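Local structure of hypothetical protein S4005 (Shigella flexneri 2a, 1Z67) at residues Gln23-Trp28 against Ser79-Lys84; Trp28-Gly33 against Asn118-Ser123; Glu40-Gly45 against Ser71-Asn76; Thr53-Gln58 against Ala106-Gly111. The protein is of unknown function but belongs to the YidB-like family and folds into an all-helical structure with a homeodomain-like motif. All coordinates share one frame; numbering follows the deposited sequence.

How the contacts relate
Contacts 1 and 2 both draw on helix 21-31 and share Trp28, yet differ in chemistry: contact 1 (23-28 with 79-84) crosses two helices through an indole face and leucine, with no direct hydrogen bond, whereas contact 2 (28-33 with 118-123) rests on a glutamate accepting from a first-turn amide of helix 121-133 and on waters. Contact 3 (40-45 with 71-76) joins two helix ends by a lysine-carbonyl bond, and contact 4 (53-58 with 106-111) joins a helix end and turn to a loop by an asparagine amide. All four are partly buried, contact 1 most deeply. Trp28 packs on Leu73, Leu42 on Trp54 and Leu121 on Leu107, while contacts 1 and 4 have centres about 24 Å apart.

Contact 1: residues Gln23-Trp28 against Ser79-Lys84; sequences QAILSW and SDLGQK. With NA (sodium ion), chain B.
Leu81 lies across the indole of Trp28 at about a right angle, its CB 3.6 Å from the centroid of the five-membered ring and 11° off the ring normal. That near-vertical approach defines a CH-pi contact over the face. Asp80 takes a different side of the same ring: its CB comes to the edge, near the plane, 3.9 Å from Trp28 NE1. The indole reaches this place because Trp28 CG is anti to the backbone N (chi1 167°). Leu81 then extends CD1 toward the preceding turn, where it lies 3.7 Å from Ala24 O and also meets Ala24 CB and Ile25 CG1. Lys84 closes the outer side with its aliphatic chain, CE resting 3.6 Å from Ser27 CB; its ammonium group goes on to a salt bridge with Glu31.

No hydrogen bond passes between the two segments; several polar ends find partners elsewhere. Trp28 NE1 donates to Ala77 O, which would restrain the rotation of the ring, and Asp80 OD2 accepts from Gln32. The other oxygen, Asp80 OD1, binds a sodium ion at 2.5 Å, together with Gln83 OE1 and a water. Gln83 OE1 also accepts from Ser79 OG on a lone pair in the carbonyl plane, a second-shell bond consistent with the amide's turn toward the metal.

The helix segments run at 137° to each other with their axes 9.7 Å apart. Helix 89-106 packs against both partners, Leu96 touching Trp28 and Leu81 while Ile103 touches Ile25.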
loop_
_atom_site.group_PDB
_atom_site.type_symbol
_atom_site.label_atom_id
_atom_site.label_comp_id
_atom_site.label_asym_id
_atom_site.label_seq_id
_atom_site.Cartn_x
_atom_site.Cartn_y
_atom_site.Cartn_z
ATOM N N GLN A 23 2.123 7.469 -6.328
ATOM C CA GLN A 23 3.359 7.078 -7.041
ATOM C C GLN A 23 4.369 6.492 -6.058
ATOM O O GLN A 23 5.056 5.515 -6.353
ATOM C CB GLN A 23 3.998 8.234 -7.824
ATOM C CG GLN A 23 5.217 7.830 -8.677
ATOM C CD GLN A 23 4.943 6.696 -9.668
ATOM O OE1 GLN A 23 4.145 6.844 -10.622
ATOM N NE2 GLN A 23 5.631 5.561 -9.467
ATOM N N ALA A 24 4.461 7.092 -4.884
ATOM C CA ALA A 24 5.407 6.635 -3.880
ATOM C C ALA A 24 5.060 5.226 -3.423
ATOM O O ALA A 24 5.942 4.363 -3.299
ATOM C CB ALA A 24 5.432 7.590 -2.707
ATOM N N ILE A 25 3.776 4.988 -3.167
ATOM C CA ILE A 25 3.371 3.680 -2.683
ATOM C C ILE A 25 3.657 2.666 -3.791
ATOM O O ILE A 25 4.208 1.602 -3.507
ATOM C CB ILE A 25 1.892 3.641 -2.288
ATOM C CG1 ILE A 25 1.671 4.477 -1.035
ATOM C CG2 ILE A 25 1.413 2.168 -2.108
ATOM C CD1 ILE A 25 0.226 4.767 -0.764
ATOM N N LEU A 26 3.324 3.008 -5.041
ATOM C CA LEU A 26 3.494 2.059 -6.157
ATOM C C LEU A 26 4.949 1.644 -6.310
ATOM O O LEU A 26 5.246 0.430 -6.419
ATOM C CB LEU A 26 3.013 2.690 -7.456
ATOM C CG LEU A 26 1.508 2.546 -7.642
ATOM C CD1 LEU A 26 0.646 2.549 -6.379
ATOM C CD2 LEU A 26 1.029 3.604 -8.621
ATOM N N SER A 27 5.838 2.643 -6.313
ATOM C CA SER A 27 7.277 2.436 -6.473
ATOM C C SER A 27 7.772 1.590 -5.310
ATOM O O SER A 27 8.515 0.635 -5.519
ATOM C CB SER A 27 8.008 3.769 -6.526
ATOM O OG SER A 27 7.721 4.405 -7.757
ATOM N N TRP A 28 7.323 1.926 -4.094
ATOM C CA TRP A 28 7.734 1.199 -2.894
ATOM C C TRP A 28 7.310 -0.275 -2.972
ATOM O O TRP A 28 8.093 -1.163 -2.642
ATOM C CB TRP A 28 7.143 1.871 -1.667
ATOM C CG TRP A 28 7.222 1.077 -0.402
ATOM C CD1 TRP A 28 8.310 0.975 0.463
ATOM C CD2 TRP A 28 6.171 0.311 0.187
ATOM N NE1 TRP A 28 7.981 0.202 1.536
ATOM C CE2 TRP A 28 6.680 -0.203 1.417
ATOM C CE3 TRP A 28 4.832 0.044 -0.162
ATOM C CZ2 TRP A 28 5.916 -1.016 2.259
ATOM C CZ3 TRP A 28 4.068 -0.749 0.704
ATOM C CH2 TRP A 28 4.619 -1.276 1.878
ATOM N N SER A 79 9.609 2.092 7.035
ATOM C CA SER A 79 10.552 3.206 7.014
ATOM C C SER A 79 11.034 3.496 5.582
ATOM O O SER A 79 11.246 4.652 5.214
ATOM C CB SER A 79 11.749 2.919 7.939
ATOM O OG SER A 79 12.724 3.938 7.825
ATOM N N ASP A 80 11.188 2.447 4.770
ATOM C CA ASP A 80 11.540 2.615 3.358
ATOM C C ASP A 80 10.504 3.520 2.645
ATOM O O ASP A 80 10.858 4.439 1.894
ATOM C CB ASP A 80 11.620 1.242 2.639
ATOM C CG ASP A 80 12.858 0.386 3.064
ATOM O OD1 ASP A 80 13.800 0.940 3.681
ATOM O OD2 ASP A 80 12.857 -0.833 2.793
ATOM N N LEU A 81 9.222 3.267 2.883
ATOM C CA LEU A 81 8.189 4.121 2.270
ATOM C C LEU A 81 8.260 5.557 2.842
ATOM O O LEU A 81 8.178 6.540 2.091
ATOM C CB LEU A 81 6.825 3.521 2.490
ATOM C CG LEU A 81 5.679 4.394 1.968
ATOM C CD1 LEU A 81 5.785 4.587 0.433
ATOM C CD2 LEU A 81 4.371 3.728 2.325
ATOM N N GLY A 82 8.432 5.655 4.168
ATOM C CA GLY A 82 8.537 6.948 4.861
ATOM C C GLY A 82 9.665 7.733 4.226
ATOM O O GLY A 82 9.481 8.907 3.895
ATOM N N GLN A 83 10.801 7.073 3.990
ATOM C CA GLN A 83 11.956 7.772 3.444
ATOM C C GLN A 83 11.699 8.320 2.064
ATOM O O GLN A 83 12.086 9.448 1.753
ATOM C CB GLN A 83 13.169 6.839 3.422
ATOM C CG GLN A 83 13.695 6.504 4.804
ATOM C CD GLN A 83 14.718 5.377 4.776
ATOM O OE1 GLN A 83 14.728 4.510 5.648
ATOM N NE2 GLN A 83 15.574 5.376 3.756
ATOM N N LYS A 84 10.999 7.532 1.250
ATOM C CA LYS A 84 10.630 7.965 -0.070
ATOM C C LYS A 84 9.784 9.224 -0.020
ATOM O O LYS A 84 9.934 10.107 -0.872
ATOM C CB LYS A 84 9.851 6.859 -0.780
ATOM C CG LYS A 84 10.265 6.663 -2.198
ATOM C CD LYS A 84 9.645 5.415 -2.814
ATOM C CE LYS A 84 10.358 5.084 -4.122
ATOM N NZ LYS A 84 11.760 4.645 -3.872
HETATM NA NA NA B . 14.612 1.669 5.874
HETATM O O HOH W 1 16.275 1.270 7.940
#

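Contact 2: residues Trp28-Gly33 against Asn118-Ser123; sequences WVEEQG and NNDLLS
Glu30 and Leu121 meet where the end of helix 21-31 faces the start of helix 121-133, their CA atoms 7.3 Å apart. Both backbones carry a capping motif. Gly33, with positive phi (109°) and two bonds back into the last turn, forms a Schellman motif; Asp120 is the N-cap of the second helix, its OD1 accepting from both OG and N of Ser123.

The side chain of Glu30 supplies the direct polar link. Bent at chi2 (-78°), it brings OE1 to Leu121 N at 3.0 Å in an almost straight bond (173° at the hydrogen), although the N-H arrives from above the carboxylate plane. Glu30 thus satisfies an amide in the first turn of the helix, and its negative charge would probably interact favourably with the helix dipole there. Asp120 OD2 lies 3.8 Å from Glu30 OE1, a proximity of like charges that is probably eased by a water donating to Glu30 OE1 and, weakly, to Asp120 OD2.

Beneath this polar layer Leu121 crosses Val29 at about a right angle, CD2 lying 3.6 Å from Val29 CG1. Val29 also packs on Ile35 and Leu38 of helix 35-44, while Asn118 OD1 accepts from Gln36 N, so the following helix backs both sides of the contact. The turn is bridged by solvent as well: one water, 2.7 Å from Gly33 O, donates to that carbonyl and also to Asn118 O.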
loop_
_atom_site.group_PDB
_atom_site.type_symbol
_atom_site.label_atom_id
_atom_site.label_comp_id
_atom_site.label_asym_id
_atom_site.label_seq_id
_atom_site.Cartn_x
_atom_site.Cartn_y
_atom_site.Cartn_z
ATOM N N TRP A 28 7.323 1.926 -4.094
ATOM C CA TRP A 28 7.734 1.199 -2.894
ATOM C C TRP A 28 7.310 -0.275 -2.972
ATOM O O TRP A 28 8.093 -1.163 -2.642
ATOM C CB TRP A 28 7.143 1.871 -1.667
ATOM C CG TRP A 28 7.222 1.077 -0.402
ATOM C CD1 TRP A 28 8.310 0.975 0.463
ATOM C CD2 TRP A 28 6.171 0.311 0.187
ATOM N NE1 TRP A 28 7.981 0.202 1.536
ATOM C CE2 TRP A 28 6.680 -0.203 1.417
ATOM C CE3 TRP A 28 4.832 0.044 -0.162
ATOM C CZ2 TRP A 28 5.916 -1.016 2.259
ATOM C CZ3 TRP A 28 4.068 -0.749 0.704
ATOM C CH2 TRP A 28 4.619 -1.276 1.878
ATOM N N VAL A 29 6.089 -0.552 -3.448
ATOM C CA VAL A 29 5.639 -1.940 -3.537
ATOM C C VAL A 29 6.611 -2.751 -4.391
ATOM O O VAL A 29 7.008 -3.848 -4.022
ATOM C CB VAL A 29 4.206 -2.056 -4.102
ATOM C CG1 VAL A 29 3.866 -3.532 -4.467
ATOM C CG2 VAL A 29 3.183 -1.494 -3.116
ATOM N N GLU A 30 6.985 -2.199 -5.533
ATOM C CA GLU A 30 7.887 -2.908 -6.433
ATOM C C GLU A 30 9.288 -3.065 -5.812
ATOM O O GLU A 30 9.900 -4.139 -5.915
ATOM C CB GLU A 30 7.939 -2.175 -7.779
ATOM C CG GLU A 30 6.534 -2.025 -8.440
ATOM C CD GLU A 30 6.012 -3.305 -9.130
ATOM O OE1 GLU A 30 5.934 -3.332 -10.390
ATOM O OE2 GLU A 30 5.680 -4.288 -8.413
ATOM N N GLU A 31 9.753 -2.036 -5.109
ATOM C CA GLU A 31 11.087 -2.085 -4.489
ATOM C C GLU A 31 11.148 -3.123 -3.383
ATOM O O GLU A 31 12.214 -3.692 -3.125
ATOM C CB GLU A 31 11.450 -0.745 -3.932
ATOM C CG GLU A 31 11.708 0.224 -5.024
ATOM C CD GLU A 31 12.023 1.591 -4.526
ATOM O OE1 GLU A 31 11.524 2.005 -3.436
ATOM O OE2 GLU A 31 12.803 2.238 -5.251
ATOM N N GLN A 32 10.023 -3.349 -2.721
ATOM C CA GLN A 32 9.920 -4.368 -1.685
ATOM C C GLN A 32 9.820 -5.788 -2.264
ATOM O O GLN A 32 9.809 -6.769 -1.498
ATOM C CB GLN A 32 8.698 -4.071 -0.789
ATOM C CG GLN A 32 8.774 -2.753 -0.034
ATOM C CD GLN A 32 9.951 -2.701 0.941
ATOM O OE1 GLN A 32 10.084 -3.570 1.800
ATOM N NE2 GLN A 32 10.775 -1.654 0.840
ATOM N N GLY A 33 9.709 -5.891 -3.601
ATOM C CA GLY A 33 9.725 -7.182 -4.294
ATOM C C GLY A 33 8.360 -7.578 -4.857
ATOM O O GLY A 33 8.172 -8.699 -5.404
ATOM N N ASN A 118 1.637 -8.809 -9.571
ATOM C CA ASN A 118 2.957 -9.062 -9.014
ATOM C C ASN A 118 4.126 -8.723 -9.933
ATOM O O ASN A 118 5.197 -8.314 -9.455
ATOM C CB ASN A 118 3.088 -10.490 -8.505
ATOM C CG ASN A 118 4.212 -10.626 -7.499
ATOM O OD1 ASN A 118 4.377 -9.770 -6.617
ATOM N ND2 ASN A 118 5.005 -11.689 -7.633
ATOM N N ASN A 119 3.925 -8.885 -11.239
ATOM C CA ASN A 119 5.014 -8.673 -12.206
ATOM C C ASN A 119 5.230 -7.208 -12.617
ATOM O O ASN A 119 6.367 -6.737 -12.623
ATOM C CB ASN A 119 4.843 -9.552 -13.451
ATOM C CG ASN A 119 6.112 -9.620 -14.298
ATOM O OD1 ASN A 119 6.133 -9.167 -15.445
ATOM N ND2 ASN A 119 7.178 -10.172 -13.726
ATOM N N ASP A 120 4.166 -6.494 -12.976
ATOM C CA ASP A 120 4.261 -5.040 -13.120
ATOM C C ASP A 120 2.998 -4.400 -12.590
ATOM O O ASP A 120 1.936 -4.480 -13.224
ATOM C CB ASP A 120 4.500 -4.609 -14.572
ATOM C CG ASP A 120 4.948 -3.155 -14.686
ATOM O OD1 ASP A 120 4.224 -2.341 -15.304
ATOM O OD2 ASP A 120 6.032 -2.817 -14.149
ATOM N N LEU A 121 3.118 -3.747 -11.439
ATOM C CA LEU A 121 1.968 -3.166 -10.761
ATOM C C LEU A 121 1.255 -2.094 -11.610
ATOM O O LEU A 121 0.028 -2.124 -11.735
ATOM C CB LEU A 121 2.343 -2.615 -9.392
ATOM C CG LEU A 121 1.221 -2.285 -8.412
ATOM C CD1 LEU A 121 0.236 -3.420 -8.327
ATOM C CD2 LEU A 121 1.833 -1.981 -7.051
ATOM N N LEU A 122 2.015 -1.175 -12.208
ATOM C CA LEU A 122 1.408 -0.113 -13.011
ATOM C C LEU A 122 0.613 -0.735 -14.147
ATOM O O LEU A 122 -0.486 -0.277 -14.463
ATOM C CB LEU A 122 2.459 0.871 -13.557
ATOM C CG LEU A 122 2.013 1.956 -14.565
ATOM C CD1 LEU A 122 1.091 3.019 -13.922
ATOM C CD2 LEU A 122 3.222 2.642 -15.233
ATOM N N SER A 123 1.162 -1.777 -14.763
ATOM C CA SER A 123 0.465 -2.437 -15.880
ATOM C C SER A 123 -0.843 -3.102 -15.430
ATOM O O SER A 123 -1.864 -2.959 -16.070
ATOM C CB SER A 123 1.382 -3.447 -16.541
ATOM O OG SER A 123 2.344 -2.785 -17.347
HETATM O O HOH W 2 8.170 -3.819 -11.767
HETATM O O HOH W 3 6.124 -10.410 -5.083
HETATM O O HOH W 4 7.931 -9.396 -8.048
#

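Contact 3: residues Glu40-Gly45 against Ser71-Asn76; sequences EKLQSG and SALGTN
The C-terminal ends of helices 35-44 and 66-73 meet here, just before the short break at Gly74 that separates helix 66-73 from helix 75-85; Lys41 and Leu73 carry the polar link. Lys41 runs alongside Leu73 with its chain extended beyond CG (chi2 -175°), which carries NZ to Leu73 O at 2.9 Å. The ammonium group meets that oxygen at a C=O...N angle of 148°, tilted 26° from the carbonyl plane. It therefore satisfies a carbonyl at the last turn, where its positive charge would probably suit the C-terminal end of the helix dipole.

Closer to the backbone, Lys41 CB packs 3.9 Å from Leu73 CD2, the same methyl that meets Leu42 CD2 at 4.0 Å. A water donates to both Lys41 O and Ala72 O, bridging two acceptors that stand 3.6 Å apart. Ala72 points its methyl at the end of helix 35-44, CB lying 4.2 Å from Gly45 CA.

Around this junction, Leu47 in the following loop touches both Leu42 and Ala72, and Trp54 of helix 48-55 packs on Leu42.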
loop_
_atom_site.group_PDB
_atom_site.type_symbol
_atom_site.label_atom_id
_atom_site.label_comp_id
_atom_site.label_asym_id
_atom_site.label_seq_id
_atom_site.Cartn_x
_atom_site.Cartn_y
_atom_site.Cartn_z
ATOM N N GLU A 40 2.367 -11.955 1.557
ATOM C CA GLU A 40 2.970 -13.019 2.386
ATOM C C GLU A 40 3.335 -12.506 3.768
ATOM O O GLU A 40 3.104 -13.212 4.768
ATOM C CB GLU A 40 4.206 -13.653 1.744
ATOM C CG GLU A 40 4.376 -15.182 2.019
ATOM C CD GLU A 40 4.338 -15.618 3.490
ATOM O OE1 GLU A 40 3.283 -16.101 3.955
ATOM O OE2 GLU A 40 5.365 -15.516 4.182
ATOM N N LYS A 41 3.830 -11.262 3.845
ATOM C CA LYS A 41 4.129 -10.676 5.155
ATOM C C LYS A 41 2.894 -10.431 5.995
ATOM O O LYS A 41 2.903 -10.681 7.211
ATOM C CB LYS A 41 4.912 -9.381 5.041
ATOM C CG LYS A 41 6.302 -9.592 4.596
ATOM C CD LYS A 41 7.031 -8.279 4.639
ATOM C CE LYS A 41 8.499 -8.538 4.812
ATOM N NZ LYS A 41 9.136 -7.248 4.991
ATOM N N LEU A 42 1.811 -9.972 5.359
ATOM C CA LEU A 42 0.578 -9.809 6.094
ATOM C C LEU A 42 0.129 -11.157 6.665
ATOM O O LEU A 42 -0.270 -11.257 7.831
ATOM C CB LEU A 42 -0.484 -9.235 5.189
ATOM C CG LEU A 42 -0.211 -7.779 4.735
ATOM C CD1 LEU A 42 -1.290 -7.403 3.737
ATOM C CD2 LEU A 42 -0.261 -6.813 5.895
ATOM N N GLN A 43 0.255 -12.196 5.849
ATOM C CA GLN A 43 -0.149 -13.543 6.251
ATOM C C GLN A 43 0.717 -14.141 7.355
ATOM O O GLN A 43 0.172 -14.711 8.313
ATOM C CB GLN A 43 -0.174 -14.441 5.040
ATOM C CG GLN A 43 -1.392 -14.120 4.163
ATOM C CD GLN A 43 -1.385 -14.790 2.821
ATOM O OE1 GLN A 43 -0.343 -15.115 2.280
ATOM N NE2 GLN A 43 -2.565 -14.958 2.253
ATOM N N SER A 44 2.038 -14.021 7.215
ATOM C CA SER A 44 2.973 -14.506 8.251
ATOM C C SER A 44 2.893 -13.669 9.557
ATOM O O SER A 44 3.311 -14.134 10.634
ATOM C CB SER A 44 4.402 -14.452 7.718
ATOM O OG SER A 44 4.577 -15.326 6.624
ATOM N N GLY A 45 2.348 -12.451 9.474
ATOM C CA GLY A 45 2.307 -11.547 10.606
ATOM C C GLY A 45 0.982 -11.574 11.331
ATOM O O GLY A 45 0.740 -10.709 12.190
ATOM N N SER A 71 3.907 -3.866 12.383
ATOM C CA SER A 71 4.187 -5.173 13.014
ATOM C C SER A 71 4.315 -6.269 11.967
ATOM O O SER A 71 5.233 -7.069 12.015
ATOM C CB SER A 71 3.109 -5.527 14.040
ATOM O OG SER A 71 3.275 -4.761 15.223
ATOM N N ALA A 72 3.404 -6.295 11.011
ATOM C CA ALA A 72 3.395 -7.366 10.030
ATOM C C ALA A 72 4.433 -7.185 8.927
ATOM O O ALA A 72 5.051 -8.156 8.491
ATOM C CB ALA A 72 1.999 -7.524 9.441
ATOM N N LEU A 73 4.591 -5.952 8.458
ATOM C CA LEU A 73 5.434 -5.643 7.307
ATOM C C LEU A 73 6.865 -5.428 7.683
ATOM O O LEU A 73 7.779 -5.567 6.859
ATOM C CB LEU A 73 4.903 -4.419 6.542
ATOM C CG LEU A 73 3.529 -4.544 5.885
ATOM C CD1 LEU A 73 3.206 -3.274 5.132
ATOM C CD2 LEU A 73 3.508 -5.765 4.934
ATOM N N GLY A 74 7.041 -5.069 8.944
ATOM C CA GLY A 74 8.337 -4.765 9.510
ATOM C C GLY A 74 8.613 -3.274 9.473
ATOM O O GLY A 74 8.204 -2.561 8.539
ATOM N N THR A 75 9.335 -2.809 10.483
ATOM C CA THR A 75 9.778 -1.403 10.576
ATOM C C THR A 75 10.635 -0.937 9.418
ATOM O O THR A 75 10.424 0.137 8.897
ATOM C CB THR A 75 10.527 -1.169 11.901
ATOM O OG1 THR A 75 9.623 -1.405 12.984
ATOM C CG2 THR A 75 11.029 0.264 11.962
ATOM N N ASN A 76 11.586 -1.760 8.967
ATOM C CA ASN A 76 12.416 -1.343 7.844
ATOM C C ASN A 76 11.609 -1.093 6.569
ATOM O O ASN A 76 11.817 -0.090 5.891
ATOM C CB ASN A 76 13.484 -2.380 7.562
ATOM C CG ASN A 76 14.507 -2.432 8.637
ATOM O OD1 ASN A 76 14.459 -1.655 9.597
ATOM N ND2 ASN A 76 15.452 -3.346 8.492
HETATM O O HOH W 5 5.278 -10.927 8.886
#

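Contact 4: residues Thr53-Gln58 against Ala106-Gly111; sequences TWLSNQ and ALSPQG
Asn57 reaches across to the Pro109 carbonyl with its amide plane turned to include the acceptor, Pro109 O lying nearly in that plane. The bond from Asn57 ND2 is 2.9 Å long and nearly straight, 166° at the hydrogen. Seen from the acceptor it is less regular, for the donor is tilted 31° from the carbonyl plane. With CG between the backbone N and the carbonyl carbon (chi1 56°), the amide is carried to Pro109 O; Asn57 CB, placed by the backbone, lies 3.4 Å from the same oxygen.

Leu55 and Ser108 form the deeper half. Leu55 sets the methyl CD2 against Ser108, 3.8 Å from OG and 3.9 Å from CB. The serine hydroxyl itself is engaged with Ile104 O and Asp105 O of the preceding helix, while a water that donates to it lies close to Ser56 O as well. The carbonyl of Leu55 also receives a CA-H...O contact, Leu55 O to Gly111 CA, at 3.2 Å. Gly111 has positive phi, and its CA can come close to Leu55 O.

Ile104 of helix 89-106 packs on Leu55, and Leu128 of helix 121-133 on Pro109. A helix end running into an ST turn, with Ser56 OG accepting from Gln58 N, meets a type I beta turn, Ser108-Gly111, closed by Gly111 N to Ser108 O.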
loop_
_atom_site.group_PDB
_atom_site.type_symbol
_atom_site.label_atom_id
_atom_site.label_comp_id
_atom_site.label_asym_id
_atom_site.label_seq_id
_atom_site.Cartn_x
_atom_site.Cartn_y
_atom_site.Cartn_z
ATOM N N THR A 53 -10.589 -10.184 4.117
ATOM C CA THR A 53 -11.744 -9.306 3.929
ATOM C C THR A 53 -11.480 -8.286 2.789
ATOM O O THR A 53 -12.396 -7.847 2.104
ATOM C CB THR A 53 -12.123 -8.532 5.229
ATOM O OG1 THR A 53 -11.154 -7.505 5.518
ATOM C CG2 THR A 53 -12.258 -9.486 6.431
ATOM N N TRP A 54 -10.217 -7.918 2.594
ATOM C CA TRP A 54 -9.835 -7.025 1.475
ATOM C C TRP A 54 -9.883 -7.752 0.150
ATOM O O TRP A 54 -10.347 -7.185 -0.863
ATOM C CB TRP A 54 -8.429 -6.515 1.670
ATOM C CG TRP A 54 -8.157 -5.870 3.017
ATOM C CD1 TRP A 54 -9.081 -5.468 3.946
ATOM C CD2 TRP A 54 -6.873 -5.552 3.564
ATOM N NE1 TRP A 54 -8.457 -4.948 5.039
ATOM C CE2 TRP A 54 -7.098 -4.987 4.843
ATOM C CE3 TRP A 54 -5.548 -5.715 3.102
ATOM C CZ2 TRP A 54 -6.029 -4.556 5.667
ATOM C CZ3 TRP A 54 -4.494 -5.291 3.896
ATOM C CH2 TRP A 54 -4.735 -4.742 5.181
ATOM N N LEU A 55 -9.462 -9.019 0.153
ATOM C CA LEU A 55 -9.457 -9.827 -1.076
ATOM C C LEU A 55 -10.881 -10.182 -1.560
ATOM O O LEU A 55 -11.132 -10.324 -2.762
ATOM C CB LEU A 55 -8.646 -11.116 -0.836
ATOM C CG LEU A 55 -7.146 -10.853 -0.636
ATOM C CD1 LEU A 55 -6.475 -12.174 -0.240
ATOM C CD2 LEU A 55 -6.501 -10.292 -1.928
ATOM N N SER A 56 -11.782 -10.359 -0.613
ATOM C CA SER A 56 -13.161 -10.771 -0.926
ATOM C C SER A 56 -13.808 -9.741 -1.862
ATOM O O SER A 56 -13.573 -8.515 -1.714
ATOM C CB SER A 56 -13.954 -10.840 0.370
ATOM O OG SER A 56 -15.308 -11.124 0.088
ATOM N N ASN A 57 -14.599 -10.218 -2.834
ATOM C CA ASN A 57 -15.391 -9.318 -3.691
ATOM C C ASN A 57 -16.822 -9.130 -3.201
ATOM O O ASN A 57 -17.636 -8.484 -3.870
ATOM C CB ASN A 57 -15.322 -9.699 -5.195
ATOM C CG ASN A 57 -15.751 -11.147 -5.496
ATOM O OD1 ASN A 57 -16.542 -11.767 -4.767
ATOM N ND2 ASN A 57 -15.223 -11.687 -6.605
ATOM N N GLN A 58 -17.128 -9.688 -2.027
ATOM C CA GLN A 58 -18.449 -9.507 -1.409
ATOM C C GLN A 58 -18.381 -8.711 -0.109
ATOM O O GLN A 58 -19.317 -8.000 0.211
ATOM C CB GLN A 58 -19.068 -10.887 -1.128
ATOM C CG GLN A 58 -20.595 -10.916 -0.976
ATOM C CD GLN A 58 -21.138 -12.318 -0.690
ATOM O OE1 GLN A 58 -22.333 -12.495 -0.451
ATOM N NE2 GLN A 58 -20.259 -13.317 -0.715
ATOM N N ALA A 106 -8.855 -3.311 -4.754
ATOM C CA ALA A 106 -8.887 -2.934 -6.182
ATOM C C ALA A 106 -8.164 -3.953 -7.085
ATOM O O ALA A 106 -8.581 -4.189 -8.247
ATOM C CB ALA A 106 -8.295 -1.549 -6.355
ATOM N N LEU A 107 -7.107 -4.569 -6.552
ATOM C CA LEU A 107 -6.328 -5.587 -7.288
ATOM C C LEU A 107 -6.957 -6.978 -7.331
ATOM O O LEU A 107 -6.414 -7.871 -7.980
ATOM C CB LEU A 107 -4.889 -5.693 -6.748
ATOM C CG LEU A 107 -3.982 -4.470 -6.992
ATOM C CD1 LEU A 107 -2.703 -4.622 -6.155
ATOM C CD2 LEU A 107 -3.673 -4.257 -8.481
ATOM N N SER A 108 -8.081 -7.148 -6.659
ATOM C CA SER A 108 -8.664 -8.499 -6.519
ATOM C C SER A 108 -10.168 -8.551 -6.801
ATOM O O SER A 108 -10.944 -9.097 -5.999
ATOM C CB SER A 108 -8.356 -9.052 -5.111
ATOM O OG SER A 108 -8.806 -8.138 -4.082
ATOM N N PRO A 109 -10.584 -8.061 -7.995
ATOM C CA PRO A 109 -12.008 -8.105 -8.297
ATOM C C PRO A 109 -12.511 -9.553 -8.409
ATOM O O PRO A 109 -13.693 -9.802 -8.201
ATOM C CB PRO A 109 -12.109 -7.398 -9.665
ATOM C CG PRO A 109 -10.764 -7.628 -10.290
ATOM C CD PRO A 109 -9.805 -7.479 -9.111
ATOM N N GLN A 110 -11.620 -10.490 -8.743
ATOM C CA GLN A 110 -12.003 -11.908 -8.823
ATOM C C GLN A 110 -11.814 -12.651 -7.485
ATOM O O GLN A 110 -12.020 -13.872 -7.419
ATOM C CB GLN A 110 -11.300 -12.604 -10.015
ATOM C CG GLN A 110 -9.775 -12.822 -9.865
ATOM C CD GLN A 110 -8.895 -11.614 -10.216
ATOM O OE1 GLN A 110 -9.300 -10.446 -10.092
ATOM N NE2 GLN A 110 -7.661 -11.901 -10.632
ATOM N N GLY A 111 -11.427 -11.914 -6.436
ATOM C CA GLY A 111 -11.246 -12.454 -5.086
ATOM C C GLY A 111 -9.822 -12.882 -4.718
ATOM O O GLY A 111 -9.591 -13.432 -3.631
HETATM O O HOH W 6 -11.600 -7.522 -3.549
#